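Local coordinates for protein BIFUNCTIONAL PROTEIN Proline utilization A (PutA) (Corynebacterium freiburgense, PDB 5UX5) that probably oxidises proline to glutamate in two steps, using an FAD-dependent proline dehydrogenase and an NAD-dependent aldehyde dehydrogenase on one chain, at residues 152-163 against 185-196; 944-953 against 1046-1056. One frame throughout, in Å; residues are numbered along the deposited sequence.

Contact 1: residues 152-163 against 185-196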
loop_
_atom_site.group_PDB
_atom_site.type_symbol
_atom_site.label_atom_id
_atom_site.label_comp_id
_atom_site.label_asym_id
_atom_site.label_seq_id
_atom_site.Cartn_x
_atom_site.Cartn_y
_atom_site.Cartn_z
ATOM N N LEU A 152 14.792 -36.710 4.425
ATOM C CA LEU A 152 14.921 -35.293 4.788
ATOM C C LEU A 152 14.335 -34.389 3.705
ATOM O O LEU A 152 14.653 -34.538 2.523
ATOM C CB LEU A 152 16.388 -34.906 4.998
ATOM C CG LEU A 152 17.173 -35.427 6.206
ATOM C CD1 LEU A 152 18.420 -34.596 6.404
ATOM C CD2 LEU A 152 16.338 -35.470 7.483
ATOM N N ASN A 153 13.504 -33.433 4.102
ATOM C CA ASN A 153 13.045 -32.388 3.188
ATOM C C ASN A 153 14.055 -31.248 3.287
ATOM O O ASN A 153 14.083 -30.509 4.273
ATOM C CB ASN A 153 11.623 -31.939 3.539
ATOM C CG ASN A 153 11.138 -30.726 2.722
ATOM O OD1 ASN A 153 10.063 -30.191 2.985
ATOM N ND2 ASN A 153 11.900 -30.316 1.729
ATOM N N VAL A 154 14.898 -31.120 2.279
ATOM C CA VAL A 154 15.916 -30.082 2.265
ATOM C C VAL A 154 15.313 -28.825 1.648
ATOM O O VAL A 154 14.797 -28.851 0.524
ATOM C CB VAL A 154 17.166 -30.559 1.516
ATOM C CG1 VAL A 154 18.259 -29.512 1.550
ATOM C CG2 VAL A 154 17.667 -31.836 2.173
ATOM N N ASN A 155 15.351 -27.731 2.406
ATOM C CA ASN A 155 14.731 -26.463 2.033
ATOM C C ASN A 155 15.767 -25.359 2.171
ATOM O O ASN A 155 16.324 -25.159 3.258
ATOM C CB ASN A 155 13.506 -26.201 2.932
ATOM C CG ASN A 155 12.748 -24.912 2.592
ATOM O OD1 ASN A 155 12.403 -24.149 3.486
ATOM N ND2 ASN A 155 12.464 -24.686 1.317
ATOM N N LEU A 156 16.012 -24.633 1.085
ATOM C CA LEU A 156 17.048 -23.608 1.065
ATOM C C LEU A 156 16.467 -22.267 1.515
ATOM O O LEU A 156 15.540 -21.739 0.886
ATOM C CB LEU A 156 17.667 -23.501 -0.325
ATOM C CG LEU A 156 18.771 -22.435 -0.413
ATOM C CD1 LEU A 156 19.971 -22.806 0.445
ATOM C CD2 LEU A 156 19.207 -22.205 -1.858
ATOM N N LEU A 157 16.990 -21.732 2.612
ATOM C CA LEU A 157 16.615 -20.412 3.097
ATOM C C LEU A 157 17.667 -19.377 2.698
ATOM O O LEU A 157 18.764 -19.713 2.243
ATOM C CB LEU A 157 16.435 -20.439 4.615
ATOM C CG LEU A 157 15.457 -21.498 5.145
ATOM C CD1 LEU A 157 15.449 -21.527 6.686
ATOM C CD2 LEU A 157 14.051 -21.329 4.581
ATOM N N GLY A 158 17.344 -18.101 2.881
ATOM C CA GLY A 158 18.364 -17.100 2.624
ATOM C C GLY A 158 17.797 -15.699 2.520
ATOM O O GLY A 158 16.717 -15.414 3.029
ATOM N N GLU A 159 18.590 -14.831 1.882
ATOM C CA GLU A 159 18.272 -13.415 1.700
ATOM C C GLU A 159 16.902 -13.246 1.047
ATOM O O GLU A 159 16.497 -14.044 0.198
ATOM C CB GLU A 159 19.365 -12.754 0.832
ATOM C CG GLU A 159 19.794 -11.313 1.180
ATOM C CD GLU A 159 20.998 -10.830 0.344
ATOM O OE1 GLU A 159 21.230 -11.336 -0.783
ATOM O OE2 GLU A 159 21.731 -9.938 0.817
ATOM N N ALA A 160 16.195 -12.185 1.428
ATOM C CA ALA A 160 14.878 -11.930 0.855
ATOM C C ALA A 160 14.977 -11.870 -0.660
ATOM O O ALA A 160 15.909 -11.280 -1.212
ATOM C CB ALA A 160 14.296 -10.618 1.378
ATOM N N VAL A 161 14.031 -12.514 -1.335
ATOM C CA VAL A 161 14.058 -12.609 -2.794
ATOM C C VAL A 161 13.307 -11.395 -3.338
ATOM O O VAL A 161 12.119 -11.456 -3.660
ATOM C CB VAL A 161 13.489 -13.929 -3.302
ATOM C CG1 VAL A 161 13.681 -14.028 -4.807
ATOM C CG2 VAL A 161 14.153 -15.093 -2.604
ATOM N N LEU A 162 14.036 -10.281 -3.468
ATOM C CA LEU A 162 13.520 -9.035 -4.015
ATOM C C LEU A 162 13.886 -8.806 -5.476
ATOM O O LEU A 162 13.234 -7.989 -6.132
ATOM C CB LEU A 162 14.012 -7.858 -3.167
ATOM C CG LEU A 162 13.580 -8.068 -1.706
ATOM C CD1 LEU A 162 14.079 -6.997 -0.752
ATOM C CD2 LEU A 162 12.083 -8.174 -1.614
ATOM N N GLY A 163 14.885 -9.522 -6.015
ATOM C CA GLY A 163 15.295 -9.325 -7.392
ATOM C C GLY A 163 15.614 -10.630 -8.098
ATOM O O GLY A 163 15.655 -11.695 -7.487
ATOM N N TYR A 185 14.824 -35.170 -1.475
ATOM C CA TYR A 185 13.619 -34.352 -1.401
ATOM C C TYR A 185 14.028 -32.904 -1.209
ATOM O O TYR A 185 14.643 -32.566 -0.192
ATOM C CB TYR A 185 12.771 -34.846 -0.245
ATOM C CG TYR A 185 11.390 -34.292 -0.075
ATOM C CD1 TYR A 185 11.138 -32.917 -0.110
ATOM C CD2 TYR A 185 10.338 -35.141 0.216
ATOM C CE1 TYR A 185 9.849 -32.413 0.094
ATOM C CE2 TYR A 185 9.063 -34.648 0.441
ATOM C CZ TYR A 185 8.818 -33.286 0.374
ATOM O OH TYR A 185 7.540 -32.819 0.591
ATOM N N VAL A 186 13.701 -32.057 -2.172
ATOM C CA VAL A 186 13.890 -30.622 -2.021
ATOM C C VAL A 186 12.534 -29.954 -2.161
ATOM O O VAL A 186 11.652 -30.430 -2.882
ATOM C CB VAL A 186 14.895 -30.042 -3.045
ATOM C CG1 VAL A 186 16.259 -30.686 -2.870
ATOM C CG2 VAL A 186 14.383 -30.206 -4.478
ATOM N N SER A 187 12.368 -28.833 -1.486
ATOM C CA SER A 187 11.141 -28.078 -1.664
ATOM C C SER A 187 11.512 -26.613 -1.824
ATOM O O SER A 187 12.497 -26.152 -1.251
ATOM C CB SER A 187 10.102 -28.329 -0.516
ATOM O OG SER A 187 10.629 -28.221 0.791
ATOM N N ILE A 188 10.772 -25.917 -2.687
ATOM C CA ILE A 188 11.052 -24.541 -3.078
ATOM C C ILE A 188 9.723 -23.837 -3.377
ATOM O O ILE A 188 8.703 -24.486 -3.643
ATOM C CB ILE A 188 12.003 -24.526 -4.305
ATOM C CG1 ILE A 188 12.540 -23.112 -4.589
ATOM C CG2 ILE A 188 11.336 -25.156 -5.527
ATOM C CD1 ILE A 188 13.508 -23.039 -5.727
ATOM N N LYS A 189 9.731 -22.492 -3.315
ATOM C CA LYS A 189 8.543 -21.671 -3.563
ATOM C C LYS A 189 8.678 -20.900 -4.868
ATOM O O LYS A 189 9.750 -20.379 -5.189
ATOM C CB LYS A 189 8.306 -20.632 -2.462
ATOM C CG LYS A 189 8.079 -21.175 -1.096
ATOM C CD LYS A 189 7.481 -20.126 -0.186
ATOM C CE LYS A 189 8.470 -19.149 0.408
ATOM N NZ LYS A 189 7.766 -18.407 1.540
ATOM N N ALA A 190 7.536 -20.710 -5.533
ATOM C CA ALA A 190 7.467 -19.891 -6.734
ATOM C C ALA A 190 8.091 -18.529 -6.511
ATOM O O ALA A 190 8.835 -18.028 -7.369
ATOM C CB ALA A 190 6.013 -19.716 -7.171
ATOM N N THR A 191 7.814 -17.908 -5.366
ATOM C CA THR A 191 8.372 -16.580 -5.164
ATOM C C THR A 191 9.860 -16.608 -4.881
ATOM O O THR A 191 10.484 -15.547 -4.880
ATOM C CB THR A 191 7.680 -15.881 -4.022
ATOM O OG1 THR A 191 8.045 -16.526 -2.802
ATOM C CG2 THR A 191 6.237 -16.011 -4.203
ATOM N N SER A 192 10.451 -17.775 -4.653
ATOM C CA SER A 192 11.903 -17.852 -4.641
ATOM C C SER A 192 12.477 -18.030 -6.038
ATOM O O SER A 192 13.664 -17.757 -6.242
ATOM C CB SER A 192 12.370 -19.017 -3.773
ATOM O OG SER A 192 11.881 -18.923 -2.451
ATOM N N VAL A 193 11.657 -18.463 -7.000
ATOM C CA VAL A 193 12.135 -18.705 -8.357
ATOM C C VAL A 193 11.942 -17.475 -9.243
ATOM O O VAL A 193 12.755 -17.220 -10.141
ATOM C CB VAL A 193 11.449 -19.955 -8.929
ATOM C CG1 VAL A 193 11.757 -20.129 -10.387
ATOM C CG2 VAL A 193 11.899 -21.180 -8.162
ATOM N N VAL A 194 10.891 -16.705 -8.998
ATOM C CA VAL A 194 10.638 -15.437 -9.667
ATOM C C VAL A 194 10.492 -14.361 -8.584
ATOM O O VAL A 194 9.586 -14.430 -7.746
ATOM C CB VAL A 194 9.377 -15.503 -10.544
ATOM C CG1 VAL A 194 9.028 -14.126 -11.085
ATOM C CG2 VAL A 194 9.582 -16.463 -11.676
ATOM N N ALA A 195 11.386 -13.381 -8.581
ATOM C CA ALA A 195 11.185 -12.311 -7.625
ATOM C C ALA A 195 10.144 -11.344 -8.158
ATOM O O ALA A 195 9.928 -11.251 -9.367
ATOM C CB ALA A 195 12.479 -11.566 -7.340
ATOM N N GLN A 196 9.510 -10.610 -7.228
ATOM C CA GLN A 196 8.493 -9.601 -7.548
ATOM C C GLN A 196 7.359 -10.175 -8.394
ATOM O O GLN A 196 6.913 -9.563 -9.364
ATOM C CB GLN A 196 9.128 -8.399 -8.252
ATOM C CG GLN A 196 10.107 -7.592 -7.388
ATOM C CD GLN A 196 10.887 -6.522 -8.160
ATOM O OE1 GLN A 196 10.550 -6.166 -9.285
ATOM N NE2 GLN A 196 11.929 -5.996 -7.533
#

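Contact 2: residues 944-953 against 1046-1056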
loop_
_atom_site.group_PDB
_atom_site.type_symbol
_atom_site.label_atom_id
_atom_site.label_comp_id
_atom_site.label_asym_id
_atom_site.label_seq_id
_atom_site.Cartn_x
_atom_site.Cartn_y
_atom_site.Cartn_z
ATOM N N LEU A 944 -13.190 30.342 23.038
ATOM C CA LEU A 944 -13.397 29.474 21.890
ATOM C C LEU A 944 -12.095 28.813 21.443
ATOM O O LEU A 944 -12.123 27.684 20.931
ATOM C CB LEU A 944 -14.043 30.278 20.755
ATOM C CG LEU A 944 -15.460 30.768 21.104
ATOM C CD1 LEU A 944 -16.086 31.576 20.000
ATOM C CD2 LEU A 944 -16.352 29.627 21.452
ATOM N N ASP A 945 -10.953 29.492 21.626
ATOM C CA ASP A 945 -9.661 28.854 21.402
ATOM C C ASP A 945 -9.481 27.665 22.334
ATOM O O ASP A 945 -9.065 26.582 21.913
ATOM C CB ASP A 945 -8.525 29.863 21.583
ATOM C CG ASP A 945 -8.422 30.863 20.419
ATOM O OD1 ASP A 945 -9.077 30.653 19.376
ATOM O OD2 ASP A 945 -7.671 31.864 20.538
ATOM N N GLU A 946 -9.800 27.845 23.610
ATOM C CA GLU A 946 -9.693 26.738 24.554
ATOM C C GLU A 946 -10.535 25.549 24.107
ATOM O O GLU A 946 -10.053 24.415 24.089
ATOM C CB GLU A 946 -10.110 27.202 25.945
ATOM C CG GLU A 946 -9.984 26.145 27.018
ATOM C CD GLU A 946 -8.561 25.715 27.292
ATOM O OE1 GLU A 946 -8.392 24.592 27.811
ATOM O OE2 GLU A 946 -7.620 26.489 27.007
ATOM N N ILE A 947 -11.798 25.790 23.738
ATOM C CA ILE A 947 -12.692 24.691 23.359
ATOM C C ILE A 947 -12.208 24.020 22.085
ATOM O O ILE A 947 -12.223 22.786 21.970
ATOM C CB ILE A 947 -14.141 25.182 23.202
ATOM C CG1 ILE A 947 -14.688 25.696 24.499
ATOM C CG2 ILE A 947 -15.019 24.104 22.632
ATOM C CD1 ILE A 947 -15.972 26.391 24.238
ATOM N N ALA A 948 -11.817 24.815 21.096
ATOM C CA ALA A 948 -11.275 24.232 19.871
ATOM C C ALA A 948 -10.014 23.433 20.169
ATOM O O ALA A 948 -9.824 22.342 19.633
ATOM C CB ALA A 948 -10.996 25.330 18.840
ATOM N N TRP A 949 -9.177 23.924 21.077
ATOM C CA TRP A 949 -7.966 23.186 21.399
ATOM C C TRP A 949 -8.303 21.856 22.063
ATOM O O TRP A 949 -7.704 20.830 21.728
ATOM C CB TRP A 949 -7.051 24.043 22.278
ATOM C CG TRP A 949 -5.608 23.633 22.215
ATOM C CD1 TRP A 949 -4.938 22.852 23.104
ATOM C CD2 TRP A 949 -4.678 23.943 21.174
ATOM N NE1 TRP A 949 -3.656 22.674 22.702
ATOM C CE2 TRP A 949 -3.460 23.332 21.514
ATOM C CE3 TRP A 949 -4.755 24.685 19.985
ATOM C CZ2 TRP A 949 -2.317 23.438 20.716
ATOM C CZ3 TRP A 949 -3.611 24.795 19.190
ATOM C CH2 TRP A 949 -2.414 24.173 19.565
ATOM N N ARG A 950 -9.288 21.844 22.971
ATOM C CA ARG A 950 -9.704 20.597 23.611
ATOM C C ARG A 950 -10.358 19.633 22.630
ATOM O O ARG A 950 -10.218 18.411 22.766
ATOM C CB ARG A 950 -10.672 20.868 24.752
ATOM C CG ARG A 950 -10.101 21.613 25.916
ATOM C CD ARG A 950 -11.142 21.740 26.977
ATOM N NE ARG A 950 -10.704 22.648 28.017
ATOM C CZ ARG A 950 -11.409 22.930 29.106
ATOM N NH1 ARG A 950 -12.581 22.358 29.311
ATOM N NH2 ARG A 950 -10.938 23.783 29.993
ATOM N N THR A 951 -11.115 20.157 21.664
ATOM C CA THR A 951 -11.922 19.313 20.792
ATOM C C THR A 951 -11.090 18.685 19.684
ATOM O O THR A 951 -11.197 17.481 19.425
ATOM C CB THR A 951 -13.040 20.143 20.173
ATOM O OG1 THR A 951 -14.027 20.431 21.178
ATOM C CG2 THR A 951 -13.689 19.354 19.029
ATOM N N GLU A 952 -10.237 19.492 19.051
ATOM C CA GLU A 952 -9.570 19.150 17.806
ATOM C C GLU A 952 -8.051 19.355 17.884
ATOM O O GLU A 952 -7.279 18.383 17.846
ATOM C CB GLU A 952 -10.183 19.995 16.677
ATOM C CG GLU A 952 -9.663 19.679 15.263
ATOM C CD GLU A 952 -10.315 18.446 14.688
ATOM O OE1 GLU A 952 -11.021 17.748 15.455
ATOM O OE2 GLU A 952 -10.117 18.152 13.490
ATOM N N PHE A 953 -7.609 20.612 18.052
ATOM C CA PHE A 953 -6.237 20.967 17.684
ATOM C C PHE A 953 -5.186 20.348 18.600
ATOM O O PHE A 953 -4.059 20.118 18.163
ATOM C CB PHE A 953 -6.097 22.488 17.639
ATOM C CG PHE A 953 -7.018 23.142 16.648
ATOM C CD1 PHE A 953 -7.076 22.676 15.339
ATOM C CD2 PHE A 953 -7.825 24.209 17.017
ATOM C CE1 PHE A 953 -7.920 23.254 14.423
ATOM C CE2 PHE A 953 -8.670 24.805 16.115
ATOM C CZ PHE A 953 -8.725 24.331 14.814
ATOM N N ALA A 1046 -13.575 35.429 16.074
ATOM C CA ALA A 1046 -13.507 35.026 17.466
ATOM C C ALA A 1046 -13.396 33.517 17.568
ATOM O O ALA A 1046 -12.681 33.006 18.432
ATOM C CB ALA A 1046 -14.734 35.541 18.219
ATOM N N ASP A 1047 -14.095 32.792 16.687
ATOM C CA ASP A 1047 -14.151 31.336 16.753
ATOM C C ASP A 1047 -12.796 30.752 16.398
ATOM O O ASP A 1047 -12.454 30.635 15.216
ATOM C CB ASP A 1047 -15.215 30.776 15.811
ATOM C CG ASP A 1047 -15.648 29.334 16.210
ATOM O OD1 ASP A 1047 -15.029 28.750 17.126
ATOM O OD2 ASP A 1047 -16.588 28.780 15.601
ATOM N N GLY A 1048 -12.061 30.289 17.412
ATOM C CA GLY A 1048 -10.781 29.658 17.161
ATOM C C GLY A 1048 -10.870 28.377 16.355
ATOM O O GLY A 1048 -9.887 28.004 15.686
ATOM N N ARG A 1049 -12.031 27.705 16.375
ATOM C CA ARG A 1049 -12.205 26.537 15.522
ATOM C C ARG A 1049 -11.902 26.880 14.078
ATOM O O ARG A 1049 -11.449 26.016 13.327
ATOM C CB ARG A 1049 -13.624 25.978 15.641
ATOM C CG ARG A 1049 -13.838 24.679 14.888
ATOM C CD ARG A 1049 -12.781 23.639 15.287
ATOM N NE ARG A 1049 -12.894 22.369 14.558
ATOM C CZ ARG A 1049 -12.333 22.130 13.364
ATOM N NH1 ARG A 1049 -11.625 23.064 12.748
ATOM N NH2 ARG A 1049 -12.478 20.951 12.769
ATOM N N ARG A 1050 -12.112 28.137 13.679
ATOM C CA ARG A 1050 -11.708 28.610 12.365
ATOM C C ARG A 1050 -10.391 29.377 12.387
ATOM O O ARG A 1050 -9.479 29.039 11.628
ATOM C CB ARG A 1050 -12.784 29.503 11.756
ATOM C CG ARG A 1050 -14.140 28.875 11.560
ATOM C CD ARG A 1050 -14.088 27.603 10.786
ATOM N NE ARG A 1050 -13.189 27.718 9.653
ATOM C CZ ARG A 1050 -12.756 26.674 8.951
ATOM N NH1 ARG A 1050 -13.170 25.441 9.270
ATOM N NH2 ARG A 1050 -11.907 26.857 7.946
ATOM N N GLU A 1051 -10.243 30.355 13.286
ATOM C CA GLU A 1051 -9.086 31.248 13.222
ATOM C C GLU A 1051 -7.793 30.518 13.528
ATOM O O GLU A 1051 -6.757 30.835 12.940
ATOM C CB GLU A 1051 -9.258 32.412 14.190
ATOM C CG GLU A 1051 -8.212 33.518 14.087
ATOM C CD GLU A 1051 -8.169 34.198 12.712
ATOM O OE1 GLU A 1051 -7.052 34.312 12.157
ATOM O OE2 GLU A 1051 -9.227 34.670 12.216
ATOM N N LEU A 1052 -7.819 29.537 14.437
ATOM C CA LEU A 1052 -6.575 28.860 14.808
ATOM C C LEU A 1052 -5.975 28.045 13.656
ATOM O O LEU A 1052 -4.790 27.681 13.724
ATOM C CB LEU A 1052 -6.783 27.977 16.055
ATOM C CG LEU A 1052 -6.970 28.733 17.394
ATOM C CD1 LEU A 1052 -7.385 27.849 18.549
ATOM C CD2 LEU A 1052 -5.727 29.478 17.801
ATOM N N LEU A 1053 -6.731 27.773 12.584
ATOM C CA LEU A 1053 -6.135 27.035 11.469
ATOM C C LEU A 1053 -4.995 27.838 10.855
ATOM O O LEU A 1053 -4.012 27.266 10.375
ATOM C CB LEU A 1053 -7.197 26.660 10.420
ATOM C CG LEU A 1053 -8.241 25.599 10.837
ATOM C CD1 LEU A 1053 -9.360 25.399 9.843
ATOM C CD2 LEU A 1053 -7.640 24.270 11.128
ATOM N N HIS A 1054 -5.084 29.167 10.921
ATOM C CA HIS A 1054 -4.036 30.043 10.420
ATOM C C HIS A 1054 -2.745 29.920 11.210
ATOM O O HIS A 1054 -1.694 30.369 10.727
ATOM C CB HIS A 1054 -4.522 31.494 10.444
ATOM C CG HIS A 1054 -5.775 31.714 9.668
ATOM N ND1 HIS A 1054 -6.824 32.473 10.140
ATOM C CD2 HIS A 1054 -6.147 31.286 8.437
ATOM C CE1 HIS A 1054 -7.794 32.491 9.244
ATOM N NE2 HIS A 1054 -7.407 31.780 8.199
ATOM N N PHE A 1055 -2.787 29.291 12.386
ATOM C CA PHE A 1055 -1.612 29.165 13.233
ATOM C C PHE A 1055 -1.049 27.755 13.271
ATOM O O PHE A 1055 -0.127 27.491 14.053
ATOM C CB PHE A 1055 -1.956 29.647 14.643
ATOM C CG PHE A 1055 -2.252 31.117 14.707
ATOM C CD1 PHE A 1055 -3.469 31.613 14.252
ATOM C CD2 PHE A 1055 -1.321 32.003 15.207
ATOM C CE1 PHE A 1055 -3.742 32.973 14.291
ATOM C CE2 PHE A 1055 -1.602 33.365 15.265
ATOM C CZ PHE A 1055 -2.808 33.847 14.804
ATOM N N LEU A 1056 -1.566 26.848 12.433
ATOM C CA LEU A 1056 -1.278 25.415 12.509
ATOM C C LEU A 1056 -1.037 24.811 11.125
ATOM O O LEU A 1056 -1.646 25.194 10.120
ATOM C CB LEU A 1056 -2.428 24.657 13.194
ATOM C CG LEU A 1056 -2.757 25.070 14.633
ATOM C CD1 LEU A 1056 -4.121 24.539 15.006
ATOM C CD2 LEU A 1056 -1.702 24.580 15.611
#

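Contact 1: residues 152-163 against 185-196
Asn153 lies across the ring of Tyr185 where two neighbouring parallel strands of the proline dehydrogenase TIM barrel meet. Strand 151-157, helix 164-178 and strand 185-189 form one beta-alpha-beta unit. CB of Asn153 sits over one face of the Tyr185 ring, 4.1 Å from its centroid, in a CH-pi contact. The amide is turned 41° from the ring plane. CG of Asn153 is anti to its own N (chi1 173°), which carries ND2 along the ring to Ser187. There Asn153 ND2 donates to Ser187 OG at 2.6 Å, with OG in the amide plane. The far end of Tyr185 is fixed by Arg296 and Glu376, which both bond its OH.

The backbone rungs are Val154 N to Tyr185 O at 2.9 Å and Ser187 N to Val154 O at 3.2 Å. Asn155 adds a side-chain rung. Asn155 ND2 reaches Ser187 O at 3.0 Å from above the carbonyl plane, while its OD1 is bonded to the hydroxyl of Tyr399.

Past the strands the loops close up again. Val161, the centre of an inverse gamma turn, rests CG1 on Ala195 CB at 3.7 Å. Gln196 then extends towards helix 740-750 and bonds Ala747 O, and the same NE2 makes a weak, bent bond to Leu162 O at 2.8 Å.

Contact 2: residues 944-953 against 1046-1056
The ring of Phe953 turns its edge to two backbone carbonyls of the facing helix. Phe953 CE2 lies 3.4 Å from Gly1048 O, and its CZ lies 3.5 Å from Arg1049 O, which is in the ring plane. Leu1056 CD1 sits over one face of the same ring, 3.9 Å from its centroid. Leu1053 CD2 and Leu1052 CB also touch it. Here, in PutA's C-terminal region, helix 936-953 packs on helix 1048-1051 and the 3-10 turn leading into strand 1056-1064.

Ala948 CB packs on Arg1049 N at 3.6 Å. Asp1047 caps the shorter helix, its OD1 accepting from Arg1049 N, and its OD2 bonds Ser580 OG. Leu1052 CD1 lies between Asp945 and the edge of the Trp949 ring.

The carboxylate of Glu952 and the guanidinium of Arg1049 are nearly parallel, 17° apart, but displaced. Glu952 OE2 is 3.7 Å from Arg1049 NH2, well out of the guanidinium plane; its hydrogen bond is to the Tyr971 hydroxyl. No N-H points at the oxygen, so this long salt bridge probably contributes by charge only. The two segments are joined mainly by apolar side chains, while Asp945 and Glu952 find bonding partners, Arg989 and Tyr971, outside them.

Overall arrangement
Contacts 1 and 2 lie on opposite sides of the chain's centre, with their own centres 56 Å apart. Their nearest atoms are about 37 Å apart, so they do not touch. Contact 1 belongs to the proline dehydrogenase barrel and is next to its cofactor: the Asn153 side chain is about 5 Å from the bound FAD. Its loop end also meets helices 706-718 and 740-750 of the aldehyde dehydrogenase part, joining the two catalytic halves. Contact 2 lies in the C-terminal region. Strand 1056-1064, which begins at the last residue of contact 2, pairs with strand 870-873 of the aldehyde dehydrogenase part. This is consistent with a C-terminal domain packed against the aldehyde dehydrogenase half.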